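Local coordinates for protein pullulanase (Bacillus acidopullulyticus, PDB 2WAN) that hydrolyses the alpha-1,6-glucosidic linkages of pullulan and probably those at the branch points of amylopectin and related starch polysaccharides, at residues 891-896 with 915-920; 852-857 with 870-875; 759-764 with 815-820; 878-883 with 906-911. All blocks are in the same frame, centred on the assembly; numbering follows the deposited sequence.

Interaction 1: 891-896 with 915-920; sequences VGLGDQ and STLILK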
loop_
_atom_site.group_PDB
_atom_site.type_symbol
_atom_site.label_atom_id
_atom_site.label_comp_id
_atom_site.label_asym_id
_atom_site.label_seq_id
_atom_site.Cartn_x
_atom_site.Cartn_y
_atom_site.Cartn_z
ATOM N N VAL A 891 -26.231 -30.194 0.535
ATOM C CA VAL A 891 -25.886 -29.585 1.833
ATOM C C VAL A 891 -26.147 -28.064 1.870
ATOM O O VAL A 891 -26.210 -27.460 2.936
ATOM C CB VAL A 891 -24.416 -29.934 2.280
ATOM C CG1 VAL A 891 -24.274 -31.421 2.483
ATOM C CG2 VAL A 891 -23.402 -29.416 1.267
ATOM N N GLY A 892 -26.322 -27.452 0.698
ATOM C CA GLY A 892 -26.670 -26.034 0.606
ATOM C C GLY A 892 -27.749 -25.873 -0.450
ATOM O O GLY A 892 -27.534 -26.179 -1.632
ATOM N N LEU A 893 -28.918 -25.409 -0.017
ATOM C CA LEU A 893 -30.046 -25.230 -0.926
ATOM C C LEU A 893 -30.905 -24.080 -0.413
ATOM O O LEU A 893 -31.390 -24.128 0.729
ATOM C CB LEU A 893 -30.884 -26.505 -0.996
ATOM C CG LEU A 893 -32.083 -26.513 -1.949
ATOM C CD1 LEU A 893 -31.619 -26.423 -3.372
ATOM C CD2 LEU A 893 -32.914 -27.774 -1.717
ATOM N N GLY A 894 -31.096 -23.063 -1.251
ATOM C CA GLY A 894 -31.869 -21.876 -0.846
ATOM C C GLY A 894 -31.273 -21.242 0.399
ATOM O O GLY A 894 -30.070 -20.989 0.441
ATOM N N ASP A 895 -32.091 -21.038 1.433
ATOM C CA ASP A 895 -31.611 -20.387 2.646
ATOM C C ASP A 895 -30.931 -21.316 3.650
ATOM O O ASP A 895 -30.577 -20.874 4.739
ATOM C CB ASP A 895 -32.719 -19.532 3.322
ATOM C CG ASP A 895 -33.888 -20.356 3.827
ATOM O OD1 ASP A 895 -33.797 -21.601 3.868
ATOM O OD2 ASP A 895 -34.928 -19.754 4.196
ATOM N N GLN A 896 -30.740 -22.591 3.292
ATOM C CA GLN A 896 -30.156 -23.550 4.237
ATOM C C GLN A 896 -28.768 -23.991 3.797
ATOM O O GLN A 896 -28.642 -24.622 2.749
ATOM C CB GLN A 896 -31.025 -24.796 4.334
ATOM C CG GLN A 896 -32.480 -24.563 4.677
ATOM C CD GLN A 896 -33.164 -25.865 5.037
ATOM O OE1 GLN A 896 -33.010 -26.378 6.147
ATOM N NE2 GLN A 896 -33.901 -26.424 4.087
ATOM N N SER A 915 -29.606 -17.866 -5.760
ATOM C CA SER A 915 -29.084 -18.666 -4.657
ATOM C C SER A 915 -27.835 -19.434 -5.044
ATOM O O SER A 915 -27.407 -19.442 -6.213
ATOM C CB SER A 915 -30.157 -19.659 -4.181
ATOM O OG SER A 915 -30.265 -20.740 -5.094
ATOM N N THR A 916 -27.252 -20.073 -4.035
ATOM C CA THR A 916 -26.080 -20.927 -4.223
ATOM C C THR A 916 -26.438 -22.347 -3.826
ATOM O O THR A 916 -27.023 -22.582 -2.757
ATOM C CB THR A 916 -24.877 -20.410 -3.375
ATOM O OG1 THR A 916 -24.543 -19.087 -3.800
ATOM C CG2 THR A 916 -23.639 -21.337 -3.560
ATOM N N LEU A 917 -26.124 -23.291 -4.710
ATOM C CA LEU A 917 -26.326 -24.724 -4.454
ATOM C C LEU A 917 -24.992 -25.301 -4.017
ATOM O O LEU A 917 -23.966 -24.982 -4.616
ATOM C CB LEU A 917 -26.767 -25.440 -5.748
ATOM C CG LEU A 917 -26.850 -26.976 -5.693
ATOM C CD1 LEU A 917 -28.163 -27.415 -5.042
ATOM C CD2 LEU A 917 -26.679 -27.587 -7.090
ATOM N N ILE A 918 -24.996 -26.134 -2.974
ATOM C CA ILE A 918 -23.819 -26.914 -2.610
ATOM C C ILE A 918 -24.200 -28.375 -2.437
ATOM O O ILE A 918 -25.168 -28.701 -1.746
ATOM C CB ILE A 918 -23.147 -26.398 -1.319
ATOM C CG1 ILE A 918 -22.922 -24.886 -1.437
ATOM C CG2 ILE A 918 -21.771 -27.148 -1.109
ATOM C CD1 ILE A 918 -22.380 -24.223 -0.205
ATOM N N LEU A 919 -23.455 -29.242 -3.109
ATOM C CA LEU A 919 -23.636 -30.688 -3.002
ATOM C C LEU A 919 -22.329 -31.333 -2.644
ATOM O O LEU A 919 -21.275 -30.763 -2.895
ATOM C CB LEU A 919 -23.999 -31.280 -4.358
ATOM C CG LEU A 919 -25.108 -30.629 -5.163
ATOM C CD1 LEU A 919 -25.009 -31.153 -6.586
ATOM C CD2 LEU A 919 -26.449 -30.949 -4.558
ATOM N N LYS A 920 -22.400 -32.541 -2.094
ATOM C CA LYS A 920 -21.183 -33.325 -1.869
ATOM C C LYS A 920 -21.421 -34.807 -2.094
ATOM O O LYS A 920 -22.553 -35.298 -2.030
ATOM C CB LYS A 920 -20.570 -33.062 -0.475
ATOM C CG LYS A 920 -21.443 -33.484 0.719
ATOM C CD LYS A 920 -21.160 -34.936 1.076
ATOM C CE LYS A 920 -21.898 -35.374 2.329
ATOM N NZ LYS A 920 -21.509 -36.784 2.643
HETATM O O HOH W 1 -29.591 -23.038 -3.660
HETATM O O HOH W 2 -27.980 -20.552 -1.104
#
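Ile918 O is gripped by two backbone donors at once: Val891 N at 2.9 Å and Gly892 N at 3.0 Å. Both N-H groups reach this oxygen from the same face of its carbonyl plane, tilted about 25° out of it. The return bond, from Ile918 N to Gly892 O, spans 2.9 Å and is nearly straight, with 169° at the hydrogen. Two consecutive residues therefore face one, which is the evidence for a classic beta bulge where strands 888-893 and 915-920 run antiparallel.

The side chain of Val891 spreads over the bulge with its two methyls divided. CG1 is anti to the carbonyl carbon (chi1 -63°) and meets Lys920 CG at 3.9 Å; this leaves CG2 between the backbone N and the carbonyl carbon, 3.7 Å from Ile918 CG2. In each pair the side chains cross at roughly a right angle. Further along, Leu893 and Leu917 lie side by side and meet through their CD1 methyls.

Beyond Leu893 the strands separate and water takes over. One molecule accepts from Gly894 N at 2.8 Å and donates to Ser915 OG, with a weak bond to Thr916 O; Ser915 OG is also bonded to Pro912 O. A second joins Gly894 O to Thr916 N. Gly894, at positive phi, occupies the second position of a type II' turn from Leu893 to Gln896. Strand 868-873 pairs with the other edge of 915-920. The bulged antiparallel pair and its tight hairpin turn belong to the C-terminal all-beta domain common in alpha-amylase-family enzymes.

Interaction 2: 852-857 with 870-875; sequences VAFELK and VMYNPN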
loop_
_atom_site.group_PDB
_atom_site.type_symbol
_atom_site.label_atom_id
_atom_site.label_comp_id
_atom_site.label_asym_id
_atom_site.label_seq_id
_atom_site.Cartn_x
_atom_site.Cartn_y
_atom_site.Cartn_z
ATOM N N VAL A 852 -22.614 -20.158 -12.834
ATOM C CA VAL A 852 -21.261 -20.684 -12.672
ATOM C C VAL A 852 -21.358 -21.900 -11.756
ATOM O O VAL A 852 -21.883 -21.807 -10.635
ATOM C CB VAL A 852 -20.299 -19.626 -12.057
ATOM C CG1 VAL A 852 -18.941 -20.247 -11.710
ATOM C CG2 VAL A 852 -20.078 -18.475 -13.027
ATOM N N ALA A 853 -20.851 -23.035 -12.238
ATOM C CA ALA A 853 -20.850 -24.286 -11.464
ATOM C C ALA A 853 -19.489 -24.930 -11.519
ATOM O O ALA A 853 -18.890 -25.004 -12.585
ATOM C CB ALA A 853 -21.892 -25.258 -12.006
ATOM N N PHE A 854 -19.000 -25.395 -10.367
ATOM C CA PHE A 854 -17.696 -26.072 -10.332
ATOM C C PHE A 854 -17.663 -27.223 -9.361
ATOM O O PHE A 854 -18.509 -27.314 -8.467
ATOM C CB PHE A 854 -16.542 -25.091 -10.057
ATOM C CG PHE A 854 -16.656 -24.352 -8.753
ATOM C CD1 PHE A 854 -16.057 -24.851 -7.595
ATOM C CD2 PHE A 854 -17.356 -23.145 -8.685
ATOM C CE1 PHE A 854 -16.162 -24.156 -6.387
ATOM C CE2 PHE A 854 -17.458 -22.440 -7.483
ATOM C CZ PHE A 854 -16.853 -22.936 -6.334
ATOM N N GLU A 855 -16.662 -28.088 -9.532
ATOM C CA GLU A 855 -16.489 -29.252 -8.684
ATOM C C GLU A 855 -15.072 -29.262 -8.130
ATOM O O GLU A 855 -14.096 -29.016 -8.870
ATOM C CB GLU A 855 -16.752 -30.537 -9.485
ATOM C CG GLU A 855 -16.745 -31.796 -8.619
ATOM C CD GLU A 855 -16.974 -33.079 -9.438
ATOM O OE1 GLU A 855 -16.990 -33.018 -10.693
ATOM O OE2 GLU A 855 -17.155 -34.143 -8.815
ATOM N N LEU A 856 -14.983 -29.527 -6.824
ATOM C CA LEU A 856 -13.717 -29.666 -6.095
ATOM C C LEU A 856 -13.564 -31.158 -5.871
ATOM O O LEU A 856 -14.336 -31.770 -5.118
ATOM C CB LEU A 856 -13.771 -28.889 -4.754
ATOM C CG LEU A 856 -14.132 -27.397 -4.882
ATOM C CD1 LEU A 856 -14.261 -26.709 -3.522
ATOM C CD2 LEU A 856 -13.107 -26.649 -5.749
ATOM N N LYS A 857 -12.591 -31.768 -6.557
ATOM C CA LYS A 857 -12.490 -33.227 -6.590
ATOM C C LYS A 857 -11.347 -33.768 -5.753
ATOM O O LYS A 857 -10.446 -33.029 -5.387
ATOM C CB LYS A 857 -12.268 -33.703 -8.029
ATOM C CG LYS A 857 -13.354 -33.239 -9.003
ATOM C CD LYS A 857 -12.869 -33.413 -10.452
ATOM C CE LYS A 857 -11.696 -32.470 -10.730
ATOM N NZ LYS A 857 -10.861 -32.841 -11.911
ATOM N N VAL A 870 -20.366 -26.675 -6.260
ATOM C CA VAL A 870 -20.962 -25.379 -5.928
ATOM C C VAL A 870 -21.536 -24.798 -7.227
ATOM O O VAL A 870 -20.876 -24.840 -8.264
ATOM C CB VAL A 870 -19.895 -24.378 -5.384
ATOM C CG1 VAL A 870 -20.479 -22.965 -5.177
ATOM C CG2 VAL A 870 -19.275 -24.893 -4.077
ATOM N N MET A 871 -22.749 -24.243 -7.166
ATOM C CA MET A 871 -23.313 -23.502 -8.312
ATOM C C MET A 871 -23.961 -22.199 -7.859
ATOM O O MET A 871 -24.799 -22.207 -6.941
ATOM C CB MET A 871 -24.346 -24.353 -9.071
ATOM C CG MET A 871 -25.004 -23.584 -10.223
ATOM S SD MET A 871 -25.954 -24.722 -11.233
ATOM C CE MET A 871 -27.082 -23.566 -12.031
ATOM N N TYR A 872 -23.566 -21.097 -8.500
ATOM C CA TYR A 872 -24.165 -19.784 -8.256
ATOM C C TYR A 872 -25.231 -19.553 -9.310
ATOM O O TYR A 872 -24.936 -19.629 -10.508
ATOM C CB TYR A 872 -23.124 -18.664 -8.361
ATOM C CG TYR A 872 -21.831 -18.900 -7.609
ATOM C CD1 TYR A 872 -21.824 -19.172 -6.247
ATOM C CD2 TYR A 872 -20.614 -18.800 -8.270
ATOM C CE1 TYR A 872 -20.601 -19.380 -5.556
ATOM C CE2 TYR A 872 -19.406 -19.012 -7.603
ATOM C CZ TYR A 872 -19.414 -19.301 -6.255
ATOM O OH TYR A 872 -18.213 -19.496 -5.615
ATOM N N ASN A 873 -26.455 -19.292 -8.865
ATOM C CA ASN A 873 -27.564 -18.927 -9.766
ATOM C C ASN A 873 -28.113 -17.532 -9.461
ATOM O O ASN A 873 -28.996 -17.403 -8.610
ATOM C CB ASN A 873 -28.714 -19.932 -9.690
ATOM C CG ASN A 873 -29.870 -19.523 -10.592
ATOM O OD1 ASN A 873 -29.650 -18.820 -11.569
ATOM N ND2 ASN A 873 -31.079 -19.917 -10.249
ATOM N N PRO A 874 -27.616 -16.497 -10.168
ATOM C CA PRO A 874 -28.076 -15.121 -9.933
ATOM C C PRO A 874 -29.405 -14.786 -10.598
ATOM O O PRO A 874 -29.956 -13.710 -10.361
ATOM C CB PRO A 874 -26.976 -14.280 -10.573
ATOM C CG PRO A 874 -26.427 -15.147 -11.655
ATOM C CD PRO A 874 -26.473 -16.538 -11.100
ATOM N N ASN A 875 -29.904 -15.699 -11.416
ATOM C CA ASN A 875 -31.099 -15.442 -12.216
ATOM C C ASN A 875 -32.387 -15.501 -11.417
ATOM O O ASN A 875 -32.456 -16.129 -10.360
ATOM C CB ASN A 875 -31.129 -16.413 -13.386
ATOM C CG ASN A 875 -29.879 -16.335 -14.206
ATOM O OD1 ASN A 875 -29.625 -15.324 -14.868
ATOM N ND2 ASN A 875 -29.053 -17.382 -14.134
#
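Backbone hydrogen bonds set the register of Val852 against Tyr872 and Phe854 against Val870, both antiparallel hydrogen-bonded pairs. Tyr872 N donates to Val852 O at 2.8 Å, and Phe854 N to Val870 O at 2.9 Å, each donor lying nearly along the C=O axis. Val870 N completes its pair through Phe854 O, whereas the bond from Val852 N to Tyr872 O is weak at 3.3 Å. Between them, the non-hydrogen-bonded pair Ala853 and Met871 adds CA-H...O contacts, including Met871 CA to Val852 O at 3.2 Å.

Apolar and aromatic packing occupies the face bearing Val852, Phe854, Val870 and Tyr872. Phe854 CG sits between its own backbone N and carbonyl carbon (chi1 60°), which brings the ring over Val870: CB of the valine is 3.9 Å from the ring centroid and 26° off its normal, a CH-pi contact. Tyr872 OH lies at the edge of the Phe854 ring, 3.6 Å from Phe854 CE2; the two rings are oblique, with planes at 61°. That hydroxyl is hydrogen-bonded to Thr769, and Val714 of helix 707-714 packs on both rings. On the other face Ala853 CB meets Met871 CB at 3.9 Å.

Together these contacts build a regular antiparallel beta hairpin of the all-beta domain.

Interaction 3: 759-764 with 815-820; sequences MDELAH and DYFSSM
Aromatic contact dominates one half of this interface, where Phe817 reaches over one face of the His764 ring. Phe817 CZ is 3.4 Å from His764 CD2, and Phe817 CE2 stands 3.5 Å above the imidazole plane, displaced toward the rim. The rings are inclined at 46° with centroids 4.6 Å apart, so the pair is oblique. With CG anti to its carbonyl carbon, Phe817 extends its outer ring atoms across the gap between the helices.

Carboxylate-to-ring packing makes up the rest. Glu761 lies over one face of Tyr816: its carboxylate plane is only 28° from the tyrosine ring, and its CD is 3.8 Å from Tyr816 CG. Glu761 CB and CG lie over the same face, above Tyr816 CD1 and CE1, and the chain, extended beyond CG, carries the carboxylate on over Tyr816 CG, where OE2 comes within 3.4 Å of Tyr816 CB. Asp760 instead meets an aromatic edge. Its OD1 lies in the plane of the Phe817 ring, 3.6 Å from CZ, where the weakly positive ring hydrogens may favour an anionic oxygen. No hydrogen bond joins the segments; van der Waals contact and these ring-edge and ring-face approaches carry the interface.

The short helical segments run nearly parallel, at 17° and 10.6 Å between axes, a spacing bridged by the long side chains. Leu740 of helix 740-747 touches both Asp760 and His764. On the side of the all-beta domain, Thr916 of strand 915-920 packs on Leu762 and Tyr816, and Ile897 of strand 896-897 also touches Tyr816, placing both helices against beta strands.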
loop_
_atom_site.group_PDB
_atom_site.type_symbol
_atom_site.label_atom_id
_atom_site.label_comp_id
_atom_site.label_asym_id
_atom_site.label_seq_id
_atom_site.Cartn_x
_atom_site.Cartn_y
_atom_site.Cartn_z
ATOM N N MET A 759 -29.628 -11.379 -3.209
ATOM C CA MET A 759 -28.496 -10.875 -3.998
ATOM C C MET A 759 -27.269 -10.571 -3.126
ATOM O O MET A 759 -26.148 -10.913 -3.498
ATOM C CB MET A 759 -28.887 -9.632 -4.789
ATOM C CG MET A 759 -29.957 -9.892 -5.837
ATOM S SD MET A 759 -30.460 -8.291 -6.558
ATOM C CE MET A 759 -32.010 -8.790 -7.372
ATOM N N ASP A 760 -27.519 -9.953 -1.975
ATOM C CA ASP A 760 -26.469 -9.615 -1.007
ATOM C C ASP A 760 -25.802 -10.920 -0.527
ATOM O O ASP A 760 -24.568 -11.059 -0.558
ATOM C CB ASP A 760 -27.116 -8.842 0.170
ATOM C CG ASP A 760 -26.087 -8.300 1.174
ATOM O OD1 ASP A 760 -25.205 -9.060 1.628
ATOM O OD2 ASP A 760 -26.183 -7.094 1.510
ATOM N N GLU A 761 -26.619 -11.880 -0.107
ATOM C CA GLU A 761 -26.119 -13.186 0.312
ATOM C C GLU A 761 -25.329 -13.890 -0.783
ATOM O O GLU A 761 -24.288 -14.483 -0.504
ATOM C CB GLU A 761 -27.263 -14.071 0.788
ATOM C CG GLU A 761 -27.816 -13.614 2.162
ATOM C CD GLU A 761 -29.084 -14.322 2.596
ATOM O OE1 GLU A 761 -29.878 -14.744 1.725
ATOM O OE2 GLU A 761 -29.302 -14.436 3.834
ATOM N N LEU A 762 -25.831 -13.843 -2.020
ATOM C CA LEU A 762 -25.120 -14.453 -3.161
ATOM C C LEU A 762 -23.738 -13.853 -3.425
ATOM O O LEU A 762 -22.780 -14.597 -3.639
ATOM C CB LEU A 762 -25.973 -14.394 -4.438
ATOM C CG LEU A 762 -25.331 -14.967 -5.712
ATOM C CD1 LEU A 762 -24.884 -16.413 -5.554
ATOM C CD2 LEU A 762 -26.375 -14.890 -6.835
ATOM N N ALA A 763 -23.630 -12.527 -3.386
ATOM C CA ALA A 763 -22.342 -11.871 -3.594
ATOM C C ALA A 763 -21.329 -12.356 -2.557
ATOM O O ALA A 763 -20.189 -12.713 -2.903
ATOM C CB ALA A 763 -22.504 -10.370 -3.515
ATOM N N HIS A 764 -21.757 -12.393 -1.300
ATOM C CA HIS A 764 -20.869 -12.891 -0.237
ATOM C C HIS A 764 -20.616 -14.408 -0.362
ATOM O O HIS A 764 -19.515 -14.857 -0.053
ATOM C CB HIS A 764 -21.371 -12.483 1.167
ATOM C CG HIS A 764 -21.303 -11.002 1.415
ATOM N ND1 HIS A 764 -20.200 -10.373 1.959
ATOM C CD2 HIS A 764 -22.211 -10.026 1.179
ATOM C CE1 HIS A 764 -20.432 -9.071 2.046
ATOM N NE2 HIS A 764 -21.645 -8.837 1.574
ATOM N N ASP A 815 -27.298 -15.555 10.166
ATOM C CA ASP A 815 -27.162 -17.014 10.201
ATOM C C ASP A 815 -26.674 -17.618 8.876
ATOM O O ASP A 815 -25.890 -18.575 8.862
ATOM C CB ASP A 815 -28.485 -17.637 10.620
ATOM C CG ASP A 815 -28.819 -17.372 12.096
ATOM O OD1 ASP A 815 -27.935 -16.935 12.884
ATOM O OD2 ASP A 815 -29.979 -17.622 12.466
ATOM N N TYR A 816 -27.142 -17.060 7.765
ATOM C CA TYR A 816 -26.674 -17.497 6.446
ATOM C C TYR A 816 -25.181 -17.223 6.280
ATOM O O TYR A 816 -24.424 -18.110 5.864
ATOM C CB TYR A 816 -27.493 -16.831 5.338
ATOM C CG TYR A 816 -27.178 -17.375 3.959
ATOM C CD1 TYR A 816 -26.154 -16.829 3.181
ATOM C CD2 TYR A 816 -27.928 -18.427 3.425
ATOM C CE1 TYR A 816 -25.853 -17.339 1.924
ATOM C CE2 TYR A 816 -27.652 -18.939 2.163
ATOM C CZ TYR A 816 -26.624 -18.387 1.408
ATOM O OH TYR A 816 -26.331 -18.890 0.163
ATOM N N PHE A 817 -24.759 -15.991 6.573
ATOM C CA PHE A 817 -23.320 -15.664 6.559
ATOM C C PHE A 817 -22.526 -16.619 7.454
ATOM O O PHE A 817 -21.514 -17.163 7.024
ATOM C CB PHE A 817 -23.063 -14.236 7.027
ATOM C CG PHE A 817 -23.212 -13.176 5.957
ATOM C CD1 PHE A 817 -24.444 -12.975 5.309
ATOM C CD2 PHE A 817 -22.159 -12.314 5.666
ATOM C CE1 PHE A 817 -24.600 -11.964 4.365
ATOM C CE2 PHE A 817 -22.318 -11.280 4.724
ATOM C CZ PHE A 817 -23.550 -11.117 4.072
ATOM N N SER A 818 -22.993 -16.823 8.688
ATOM C CA SER A 818 -22.301 -17.692 9.644
ATOM C C SER A 818 -22.197 -19.110 9.092
ATOM O O SER A 818 -21.140 -19.737 9.177
ATOM C CB SER A 818 -23.026 -17.693 11.000
ATOM O OG SER A 818 -22.438 -18.646 11.883
ATOM N N SER A 819 -23.274 -19.604 8.481
ATOM C CA SER A 819 -23.286 -20.980 7.972
ATOM C C SER A 819 -22.278 -21.156 6.824
ATOM O O SER A 819 -21.603 -22.188 6.751
ATOM C CB SER A 819 -24.698 -21.379 7.506
ATOM O OG SER A 819 -25.578 -21.503 8.621
ATOM N N MET A 820 -22.188 -20.155 5.943
ATOM C CA MET A 820 -21.205 -20.137 4.852
ATOM C C MET A 820 -19.782 -20.088 5.373
ATOM O O MET A 820 -18.902 -20.792 4.870
ATOM C CB MET A 820 -21.432 -18.946 3.913
ATOM C CG MET A 820 -22.381 -19.247 2.786
ATOM S SD MET A 820 -21.753 -20.425 1.537
ATOM C CE MET A 820 -23.231 -20.403 0.502
#

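Interaction 4: 878-883 with 906-911; sequences SQTLNL and MGNVQV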
loop_
_atom_site.group_PDB
_atom_site.type_symbol
_atom_site.label_atom_id
_atom_site.label_comp_id
_atom_site.label_asym_id
_atom_site.label_seq_id
_atom_site.Cartn_x
_atom_site.Cartn_y
_atom_site.Cartn_z
ATOM N N SER A 878 -35.452 -20.507 -11.365
ATOM C CA SER A 878 -34.662 -21.681 -11.004
ATOM C C SER A 878 -33.951 -22.198 -12.239
ATOM O O SER A 878 -34.416 -22.000 -13.370
ATOM C CB SER A 878 -35.535 -22.777 -10.384
ATOM O OG SER A 878 -36.450 -23.286 -11.349
ATOM N N GLN A 879 -32.814 -22.861 -12.020
ATOM C CA GLN A 879 -31.991 -23.368 -13.096
ATOM C C GLN A 879 -31.564 -24.783 -12.745
ATOM O O GLN A 879 -31.421 -25.119 -11.575
ATOM C CB GLN A 879 -30.761 -22.492 -13.288
ATOM C CG GLN A 879 -31.071 -21.029 -13.600
ATOM C CD GLN A 879 -31.633 -20.841 -14.991
ATOM O OE1 GLN A 879 -31.139 -21.419 -15.956
ATOM N NE2 GLN A 879 -32.652 -20.000 -15.110
ATOM N N THR A 880 -31.360 -25.614 -13.756
ATOM C CA THR A 880 -31.014 -27.003 -13.503
ATOM C C THR A 880 -29.562 -27.297 -13.850
ATOM O O THR A 880 -28.991 -26.686 -14.743
ATOM C CB THR A 880 -31.942 -27.966 -14.270
ATOM O OG1 THR A 880 -31.776 -27.755 -15.677
ATOM C CG2 THR A 880 -33.394 -27.704 -13.895
ATOM N N LEU A 881 -28.978 -28.230 -13.103
ATOM C CA LEU A 881 -27.604 -28.642 -13.309
ATOM C C LEU A 881 -27.527 -30.150 -13.539
ATOM O O LEU A 881 -28.038 -30.918 -12.738
ATOM C CB LEU A 881 -26.768 -28.280 -12.066
ATOM C CG LEU A 881 -25.313 -28.745 -12.125
ATOM C CD1 LEU A 881 -24.539 -27.957 -13.171
ATOM C CD2 LEU A 881 -24.664 -28.553 -10.769
ATOM N N ASN A 882 -26.859 -30.553 -14.617
ATOM C CA ASN A 882 -26.570 -31.961 -14.861
ATOM C C ASN A 882 -25.432 -32.402 -13.976
ATOM O O ASN A 882 -24.426 -31.703 -13.886
ATOM C CB ASN A 882 -26.235 -32.165 -16.328
ATOM C CG ASN A 882 -27.472 -32.021 -17.204
ATOM O OD1 ASN A 882 -28.501 -32.607 -16.902
ATOM N ND2 ASN A 882 -27.386 -31.211 -18.249
ATOM N N LEU A 883 -25.597 -33.545 -13.318
ATOM C CA LEU A 883 -24.602 -33.974 -12.334
ATOM C C LEU A 883 -23.697 -35.091 -12.860
ATOM O O LEU A 883 -24.128 -35.901 -13.695
ATOM C CB LEU A 883 -25.282 -34.409 -11.036
ATOM C CG LEU A 883 -26.118 -33.363 -10.300
ATOM C CD1 LEU A 883 -26.931 -34.037 -9.196
ATOM C CD2 LEU A 883 -25.191 -32.284 -9.728
ATOM N N MET A 906 -29.691 -37.779 -7.819
ATOM C CA MET A 906 -28.805 -38.229 -8.889
ATOM C C MET A 906 -29.203 -37.597 -10.210
ATOM O O MET A 906 -30.380 -37.312 -10.434
ATOM C CB MET A 906 -28.852 -39.754 -9.048
ATOM C CG MET A 906 -28.529 -40.495 -7.792
ATOM S SD MET A 906 -28.768 -42.274 -8.007
ATOM C CE MET A 906 -27.597 -42.611 -9.283
ATOM N N GLY A 907 -28.221 -37.402 -11.085
ATOM C CA GLY A 907 -28.462 -37.023 -12.486
ATOM C C GLY A 907 -28.619 -35.552 -12.780
ATOM O O GLY A 907 -27.920 -35.009 -13.634
ATOM N N ASN A 908 -29.556 -34.914 -12.083
ATOM C CA ASN A 908 -29.900 -33.532 -12.328
ATOM C C ASN A 908 -30.414 -32.946 -11.021
ATOM O O ASN A 908 -30.946 -33.669 -10.169
ATOM C CB ASN A 908 -30.979 -33.465 -13.430
ATOM C CG ASN A 908 -31.165 -32.079 -14.011
ATOM O OD1 ASN A 908 -30.402 -31.636 -14.878
ATOM N ND2 ASN A 908 -32.230 -31.409 -13.586
ATOM N N VAL A 909 -30.239 -31.639 -10.851
ATOM C CA VAL A 909 -30.733 -30.959 -9.647
ATOM C C VAL A 909 -31.158 -29.527 -9.975
ATOM O O VAL A 909 -30.558 -28.867 -10.837
ATOM C CB VAL A 909 -29.670 -30.982 -8.494
ATOM C CG1 VAL A 909 -28.455 -30.146 -8.847
ATOM C CG2 VAL A 909 -30.286 -30.548 -7.145
ATOM N N GLN A 910 -32.200 -29.061 -9.290
ATOM C CA GLN A 910 -32.715 -27.713 -9.501
ATOM C C GLN A 910 -32.140 -26.747 -8.459
ATOM O O GLN A 910 -32.091 -27.061 -7.267
ATOM C CB GLN A 910 -34.245 -27.743 -9.447
ATOM C CG GLN A 910 -34.908 -26.446 -9.878
ATOM C CD GLN A 910 -36.418 -26.579 -9.951
ATOM O OE1 GLN A 910 -36.942 -27.482 -10.603
ATOM N NE2 GLN A 910 -37.121 -25.685 -9.273
ATOM N N VAL A 911 -31.661 -25.598 -8.923
ATOM C CA VAL A 911 -31.101 -24.583 -8.056
ATOM C C VAL A 911 -32.067 -23.414 -7.997
ATOM O O VAL A 911 -32.297 -22.773 -9.035
ATOM C CB VAL A 911 -29.750 -24.049 -8.597
ATOM C CG1 VAL A 911 -29.187 -23.002 -7.643
ATOM C CG2 VAL A 911 -28.740 -25.217 -8.824
#
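A two-stranded antiparallel sheet is formed here by strands 879-882 and 908-911. Its evidence is an alternating series of backbone bonds. Gln879 and Val911 are a hydrogen-bonded pair, with Val911 N to Gln879 O at 2.7 Å and Gln879 N to Val911 O at 3.0 Å. Leu881 and Val909 repeat the pattern, Leu881 N reaching Val909 O at 2.8 Å. Past the regular pairs, Leu883 N donates to Gly907 O at 2.8 Å. That bond is straight at the hydrogen (173°), yet the donor stands 50° out of the carbonyl plane, so the oxygen is met from above.

The two faces differ in character. Leu881, Val909 and Val911 occupy the buried one. Val909 CG1, held between its backbone N and carbonyl carbon (chi1 67°), lies 4.0 Å from Leu883 CD2, the two side chains crossing at a slant, and also touches Leu881 CB. Leu917 of strand 915-920 packs on Val909 and Val911, while Met871 of strand 868-873 packs on Leu881 and Val911.

Polar side chains line the other, more exposed face, which bears Thr880, Asn882, Asn908 and Gln910. Gln910 CG is anti to its backbone N, and the extended chain passes Ser878, whose CB lies 3.8 Å from Gln910 CG. Ser878 OG is hydrogen-bonded to a glycerol, probably from the crystallisation liquor. One apolar face laid on neighbouring strands and one polar face turned outward are what a beta sandwich shows at its outer layer, consistent with the C-terminal all-beta domain.

How the interactions relate
Along the chain, interaction 3 comes first, joining helices 753-769 and 811-826; 50 residues separate segments 759-764 and 815-820. Interaction 2 follows in series as the hairpin of strands 852-856 and 868-873, with 12 residues between its segments. Interactions 4 and 1, closing loops of 22 and 18 residues, then cross: segments 878-883, 891-896, 906-911 and 915-920 alternate between them, so neither loop contains the other. Strand 915-920 joins interactions 1 and 2 in one sheet through Leu917 N to Met871 O, 2.8 Å. Against that sheet lies interaction 4, with Leu917 CD2 to Val909 CG1 at 3.6 Å. Interaction 3 packs on the sheet through Leu762, linking the helices to the all-beta domain; it does not touch interaction 4.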